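Local coordinates for protein glucuronan lyase A (Trichoderma reesei, PDB 2ZZJ) that probably cleaves beta-1,4-linked glucuronan within the chain as an endo-acting polysaccharide lyase, and binds a calcium ion, at residues 74-82 with 143-151. Residues are numbered along the deposited sequence; the frame is centred on the assembly and turned at random.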
ATOM      1  N   PHE A  74      -2.637 -10.261   2.323  1.00 10.18           N
ATOM      2  CA  PHE A  74      -2.712 -10.252   0.845  1.00  9.82           C
ATOM      3  C   PHE A  74      -2.184 -11.556   0.262  1.00 10.43           C
ATOM      4  O   PHE A  74      -1.459 -12.289   0.929  1.00 10.11           O
ATOM      5  CB  PHE A  74      -1.975  -9.046   0.233  1.00 10.66           C
ATOM      6  CG  PHE A  74      -0.478  -9.230   0.156  1.00  9.49           C
ATOM      7  CD1 PHE A  74       0.116  -9.717  -1.006  1.00 10.24           C
ATOM      8  CD2 PHE A  74       0.324  -8.977   1.288  1.00  9.84           C
ATOM      9  CE1 PHE A  74       1.529  -9.918  -1.079  1.00 11.00           C
ATOM     10  CE2 PHE A  74       1.749  -9.185   1.238  1.00 13.81           C
ATOM     11  CZ  PHE A  74       2.322  -9.653   0.054  1.00 12.71           C
ATOM     12  N   ARG A  75      -2.553 -11.814  -0.990  1.00 11.23           N
ATOM     13  CA  ARG A  75      -2.233 -13.056  -1.652  1.00 10.95           C
ATOM     14  C   ARG A  75      -2.070 -12.771  -3.134  1.00 11.67           C
ATOM     15  O   ARG A  75      -2.952 -12.181  -3.761  1.00 10.97           O
ATOM     16  CB  ARG A  75      -3.382 -14.039  -1.446  1.00 11.74           C
ATOM     17  CG  ARG A  75      -3.150 -15.402  -2.109  1.00 12.33           C
ATOM     18  CD  ARG A  75      -4.439 -16.187  -2.035  1.00 17.06           C
ATOM     19  NE  ARG A  75      -4.289 -17.555  -2.535  1.00 18.90           N
ATOM     20  CZ  ARG A  75      -4.432 -17.898  -3.809  1.00 21.76           C
ATOM     21  NH1 ARG A  75      -4.696 -16.986  -4.715  1.00 19.32           N
ATOM     22  NH2 ARG A  75      -4.315 -19.173  -4.178  1.00 23.01           N
ATOM     23  N   LEU A  76      -0.928 -13.175  -3.697  1.00 11.76           N
ATOM     24  CA  LEU A  76      -0.779 -13.125  -5.144  1.00 12.78           C
ATOM     25  C   LEU A  76      -1.392 -14.378  -5.744  1.00 13.68           C
ATOM     26  O   LEU A  76      -1.401 -15.441  -5.107  1.00 14.01           O
ATOM     27  CB  LEU A  76       0.683 -13.101  -5.537  1.00 12.12           C
ATOM     28  CG  LEU A  76       1.574 -12.041  -4.873  1.00 12.85           C
ATOM     29  CD1 LEU A  76       3.041 -12.172  -5.311  1.00 14.78           C
ATOM     30  CD2 LEU A  76       1.044 -10.637  -5.177  1.00 12.18           C
ATOM     31  N   SER A  77      -1.847 -14.287  -6.988  1.00 13.81           N
ATOM     32  CA  SER A  77      -2.305 -15.496  -7.705  1.00 14.19           C
ATOM     33  C   SER A  77      -1.235 -16.601  -7.648  1.00 14.65           C
ATOM     34  O   SER A  77      -0.040 -16.349  -7.637  1.00 13.51           O
ATOM     35  CB  SER A  77      -2.621 -15.195  -9.168  1.00 13.71           C
ATOM     36  OG  SER A  77      -1.414 -14.839  -9.819  1.00 16.19           O
ATOM     37  N   GLU A  78      -1.696 -17.832  -7.578  1.00 16.53           N
ATOM     38  CA  GLU A  78      -0.743 -18.939  -7.579  1.00 18.09           C
ATOM     39  C   GLU A  78       0.187 -18.927  -8.818  1.00 17.16           C
ATOM     40  O   GLU A  78       1.359 -19.289  -8.729  1.00 18.05           O
ATOM     41  CB  GLU A  78      -1.504 -20.238  -7.493  1.00 19.43           C
ATOM     42  CG  GLU A  78      -0.556 -21.388  -7.796  1.00 25.06           C
ATOM     43  CD  GLU A  78      -1.177 -22.729  -7.617  1.00 30.87           C
ATOM     44  OE1 GLU A  78      -0.378 -23.622  -7.287  1.00 34.59           O
ATOM     45  OE2 GLU A  78      -2.424 -22.888  -7.794  1.00 35.22           O
ATOM     46  N   ASP A  79      -0.344 -18.496  -9.959  1.00 16.82           N
ATOM     47  CA  ASP A  79       0.416 -18.422 -11.184  1.00 16.42           C
ATOM     48  C   ASP A  79       1.028 -17.047 -11.455  1.00 16.07           C
ATOM     49  O   ASP A  79       1.297 -16.724 -12.625  1.00 16.02           O
ATOM     50  CB  ASP A  79      -0.479 -18.833 -12.353  1.00 18.60           C
ATOM     51  CG  ASP A  79      -1.675 -17.914 -12.539  1.00 21.44           C
ATOM     52  OD1 ASP A  79      -1.725 -16.811 -11.939  1.00 24.29           O
ATOM     53  OD2 ASP A  79      -2.564 -18.303 -13.308  1.00 27.53           O
ATOM     54  N   TRP A  80       1.244 -16.258 -10.387  1.00 14.78           N
ATOM     55  CA  TRP A  80       1.872 -14.940 -10.480  1.00 14.78           C
ATOM     56  C   TRP A  80       3.168 -15.052 -11.250  1.00 15.08           C
ATOM     57  O   TRP A  80       3.978 -15.938 -10.969  1.00 16.49           O
ATOM     58  CB  TRP A  80       2.150 -14.347  -9.078  1.00 14.06           C
ATOM     59  CG  TRP A  80       2.709 -12.936  -9.089  1.00 13.89           C
ATOM     60  CD1 TRP A  80       4.033 -12.563  -9.077  1.00 11.03           C
ATOM     61  CD2 TRP A  80       1.948 -11.711  -9.068  1.00 13.00           C
ATOM     62  NE1 TRP A  80       4.141 -11.186  -9.089  1.00 12.56           N
ATOM     63  CE2 TRP A  80       2.882 -10.640  -9.056  1.00 11.57           C
ATOM     64  CE3 TRP A  80       0.569 -11.417  -9.062  1.00 13.41           C
ATOM     65  CZ2 TRP A  80       2.483  -9.280  -9.043  1.00 14.01           C
ATOM     66  CZ3 TRP A  80       0.175 -10.073  -9.030  1.00 11.57           C
ATOM     67  CH2 TRP A  80       1.131  -9.022  -9.040  1.00 12.60           C
ATOM     68  N   GLN A  81       3.356 -14.169 -12.220  1.00 15.74           N
ATOM     69  CA  GLN A  81       4.557 -14.187 -13.059  1.00 16.27           C
ATOM     70  C   GLN A  81       5.479 -13.122 -12.511  1.00 15.84           C
ATOM     71  O   GLN A  81       5.293 -11.916 -12.748  1.00 15.76           O
ATOM     72  CB  GLN A  81       4.167 -13.938 -14.536  1.00 14.96           C
ATOM     73  CG  GLN A  81       5.275 -14.272 -15.529  1.00 17.54           C
ATOM     74  CD  GLN A  81       4.880 -13.898 -16.944  1.00 17.36           C
ATOM     75  OE1 GLN A  81       5.276 -12.850 -17.450  1.00 20.01           O
ATOM     76  NE2 GLN A  81       4.041 -14.704 -17.550  1.00 17.02           N
ATOM     77  N   PHE A  82       6.492 -13.550 -11.764  1.00 17.01           N
ATOM     78  CA  PHE A  82       7.388 -12.610 -11.122  1.00 17.55           C
ATOM     79  C   PHE A  82       8.186 -11.886 -12.212  1.00 18.69           C
ATOM     80  O   PHE A  82       8.717 -12.545 -13.152  1.00 19.40           O
ATOM     81  CB  PHE A  82       8.290 -13.342 -10.101  1.00 17.46           C
ATOM     82  CG  PHE A  82       7.542 -13.880  -8.916  1.00 17.31           C
ATOM     83  CD1 PHE A  82       7.272 -13.052  -7.813  1.00 18.10           C
ATOM     84  CD2 PHE A  82       7.086 -15.193  -8.894  1.00 15.37           C
ATOM     85  CE1 PHE A  82       6.570 -13.529  -6.719  1.00 17.05           C
ATOM     86  CE2 PHE A  82       6.397 -15.688  -7.803  1.00 18.90           C
ATOM     87  CZ  PHE A  82       6.117 -14.840  -6.702  1.00 19.80           C
ATOM     88  N   LEU A 143      12.505  -6.653   1.754  1.00 19.25           N
ATOM     89  CA  LEU A 143      12.063  -6.867   3.134  1.00 18.31           C
ATOM     90  C   LEU A 143      11.749  -8.312   3.413  1.00 18.73           C
ATOM     91  O   LEU A 143      11.954  -8.808   4.541  1.00 18.11           O
ATOM     92  CB  LEU A 143      10.853  -5.997   3.461  1.00 19.32           C
ATOM     93  CG  LEU A 143      11.029  -4.496   3.262  1.00 20.01           C
ATOM     94  CD1 LEU A 143       9.699  -3.765   3.364  1.00 22.88           C
ATOM     95  CD2 LEU A 143      12.007  -3.987   4.320  1.00 25.08           C
ATOM     96  N   ALA A 144      11.209  -8.988   2.405  1.00 17.77           N
ATOM     97  CA  ALA A 144      10.838 -10.381   2.512  1.00 18.64           C
ATOM     98  C   ALA A 144      10.630 -10.951   1.144  1.00 19.12           C
ATOM     99  O   ALA A 144      10.119 -10.269   0.240  1.00 18.03           O
ATOM    100  CB  ALA A 144       9.548 -10.564   3.308  1.00 18.90           C
ATOM    101  N   THR A 145      11.001 -12.218   1.005  1.00 19.13           N
ATOM    102  CA  THR A 145      10.642 -13.020  -0.156  1.00 19.39           C
ATOM    103  C   THR A 145       9.153 -13.357  -0.104  1.00 19.11           C
ATOM    104  O   THR A 145       8.616 -13.836   0.921  1.00 19.85           O
ATOM    105  CB  THR A 145      11.484 -14.335  -0.196  1.00 20.40           C
ATOM    106  OG1 THR A 145      12.864 -13.971  -0.196  1.00 24.47           O
ATOM    107  CG2 THR A 145      11.194 -15.086  -1.446  1.00 21.67           C
ATOM    108  N   VAL A 146       8.481 -13.104  -1.213  1.00 17.23           N
ATOM    109  CA  VAL A 146       7.056 -13.293  -1.282  1.00 17.86           C
ATOM    110  C   VAL A 146       6.728 -14.483  -2.176  1.00 18.18           C
ATOM    111  O   VAL A 146       7.044 -14.463  -3.386  1.00 18.86           O
ATOM    112  CB  VAL A 146       6.342 -12.003  -1.836  1.00 16.53           C
ATOM    113  CG1 VAL A 146       4.873 -12.209  -1.852  1.00 16.62           C
ATOM    114  CG2 VAL A 146       6.706 -10.766  -1.004  1.00 17.10           C
ATOM    115  N   SER A 147       6.116 -15.497  -1.589  1.00 17.28           N
ATOM    116  CA  SER A 147       5.618 -16.647  -2.326  1.00 18.06           C
ATOM    117  C   SER A 147       4.254 -16.391  -2.952  1.00 17.72           C
ATOM    118  O   SER A 147       3.388 -15.743  -2.362  1.00 17.46           O
ATOM    119  CB  SER A 147       5.552 -17.873  -1.417  1.00 18.43           C
ATOM    120  OG  SER A 147       4.569 -17.681  -0.405  1.00 18.11           O
ATOM    121  N   ALA A 148       4.064 -16.895  -4.156  1.00 16.93           N
ATOM    122  CA  ALA A 148       2.770 -16.797  -4.818  1.00 16.46           C
ATOM    123  C   ALA A 148       1.768 -17.815  -4.280  1.00 16.84           C
ATOM    124  O   ALA A 148       2.157 -18.878  -3.764  1.00 17.23           O
ATOM    125  CB  ALA A 148       2.947 -16.976  -6.354  1.00 16.20           C
ATOM    126  N   GLY A 149       0.474 -17.524  -4.420  1.00 15.55           N
ATOM    127  CA  GLY A 149      -0.580 -18.471  -4.073  1.00 15.28           C
ATOM    128  C   GLY A 149      -0.753 -18.772  -2.597  1.00 16.58           C
ATOM    129  O   GLY A 149      -1.475 -19.723  -2.246  1.00 17.85           O
ATOM    130  N   ALA A 150      -0.173 -17.922  -1.742  1.00 15.70           N
ATOM    131  CA  ALA A 150      -0.260 -18.061  -0.297  1.00 15.28           C
ATOM    132  C   ALA A 150      -0.636 -16.728   0.364  1.00 14.63           C
ATOM    133  O   ALA A 150      -0.093 -15.688  -0.013  1.00 14.40           O
ATOM    134  CB  ALA A 150       1.102 -18.530   0.249  1.00 16.63           C
ATOM    135  N   TRP A 151      -1.489 -16.778   1.388  1.00 14.74           N
ATOM    136  CA  TRP A 151      -1.817 -15.558   2.166  1.00 13.22           C
ATOM    137  C   TRP A 151      -0.620 -15.107   2.981  1.00 13.67           C
ATOM    138  O   TRP A 151      -0.051 -15.894   3.787  1.00 14.20           O
ATOM    139  CB  TRP A 151      -2.998 -15.794   3.100  1.00 13.97           C
ATOM    140  CG  TRP A 151      -4.302 -15.819   2.370  1.00 13.63           C
ATOM    141  CD1 TRP A 151      -5.025 -16.920   1.969  1.00 14.10           C
ATOM    142  CD2 TRP A 151      -5.016 -14.679   1.926  1.00 11.30           C
ATOM    143  NE1 TRP A 151      -6.165 -16.515   1.320  1.00 15.41           N
ATOM    144  CE2 TRP A 151      -6.186 -15.138   1.284  1.00 14.85           C
ATOM    145  CE3 TRP A 151      -4.774 -13.293   2.000  1.00 11.84           C
ATOM    146  CZ2 TRP A 151      -7.120 -14.262   0.723  1.00 14.04           C
ATOM    147  CZ3 TRP A 151      -5.697 -12.429   1.458  1.00 12.75           C
ATOM    148  CH2 TRP A 151      -6.862 -12.918   0.819  1.00 12.88           C
TER
HETATM  149  O   HOH W   1      -4.158 -19.578  -0.436  1.00 23.76           O
HETATM  150  O   HOH W   2      -3.792 -21.437  -2.467  1.00 39.01           O
HETATM  151  O   HOH W   3       0.950 -14.742  -2.266  1.00 12.73           O
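Arg75 crosses Trp151 at about a right angle, and its CB and CD lie over one face of the indole. CB sits 3.8 Å from the centroid of the six-membered ring of Trp151 and 13° off the normal, which meets the criteria for a CH-pi contact. With CG anti to the backbone N (chi1 -180°) and the chain extended to NE, CG passes the Ala150 carbonyl and CD continues over the pyrrole side, 3.8 Å from Trp151 NE1. The guanidinium then leaves the indole, its plane turned 53° from that of the ring, and takes Gly149 CA against one face near the rim. Two waters in the guanidinium plane tie it to the backbone: one accepts from Arg75 NE, the other from Arg75 NH2, and both donate to Gly149 O. NH1 hydrogen-bonds a citrate, probably from the crystallisation liquor, and Trp220 gives the guanidinium a cation-pi partner. Cut back to alanine, this position would probably lose the methylene cover of the indole face, and the two waters would lose their arginine donors. Farther along, Gly149 N donates to Leu76 O at 2.9 Å. A third water accepts from Leu76 N and donates to Ser147 O and Ala150 O, bridging the two backbones beside the direct bond. Gly149 has a positive phi, and a CB there would clash with Glu78 CA. Beyond it, Ala148 CB rests 3.3 Å from Ser77 O, at the start of the type I turn Ser77–Trp80, and Val146 CG1 meets Leu76 CD1 at 3.9 Å. The contact thus joins the end of strand 66-76 to the connection from strand 135-145 to strand 152-160, which crosses between the two antiparallel sheets of the beta-jelly roll; Trp151 lies near calcium ligand Asp222.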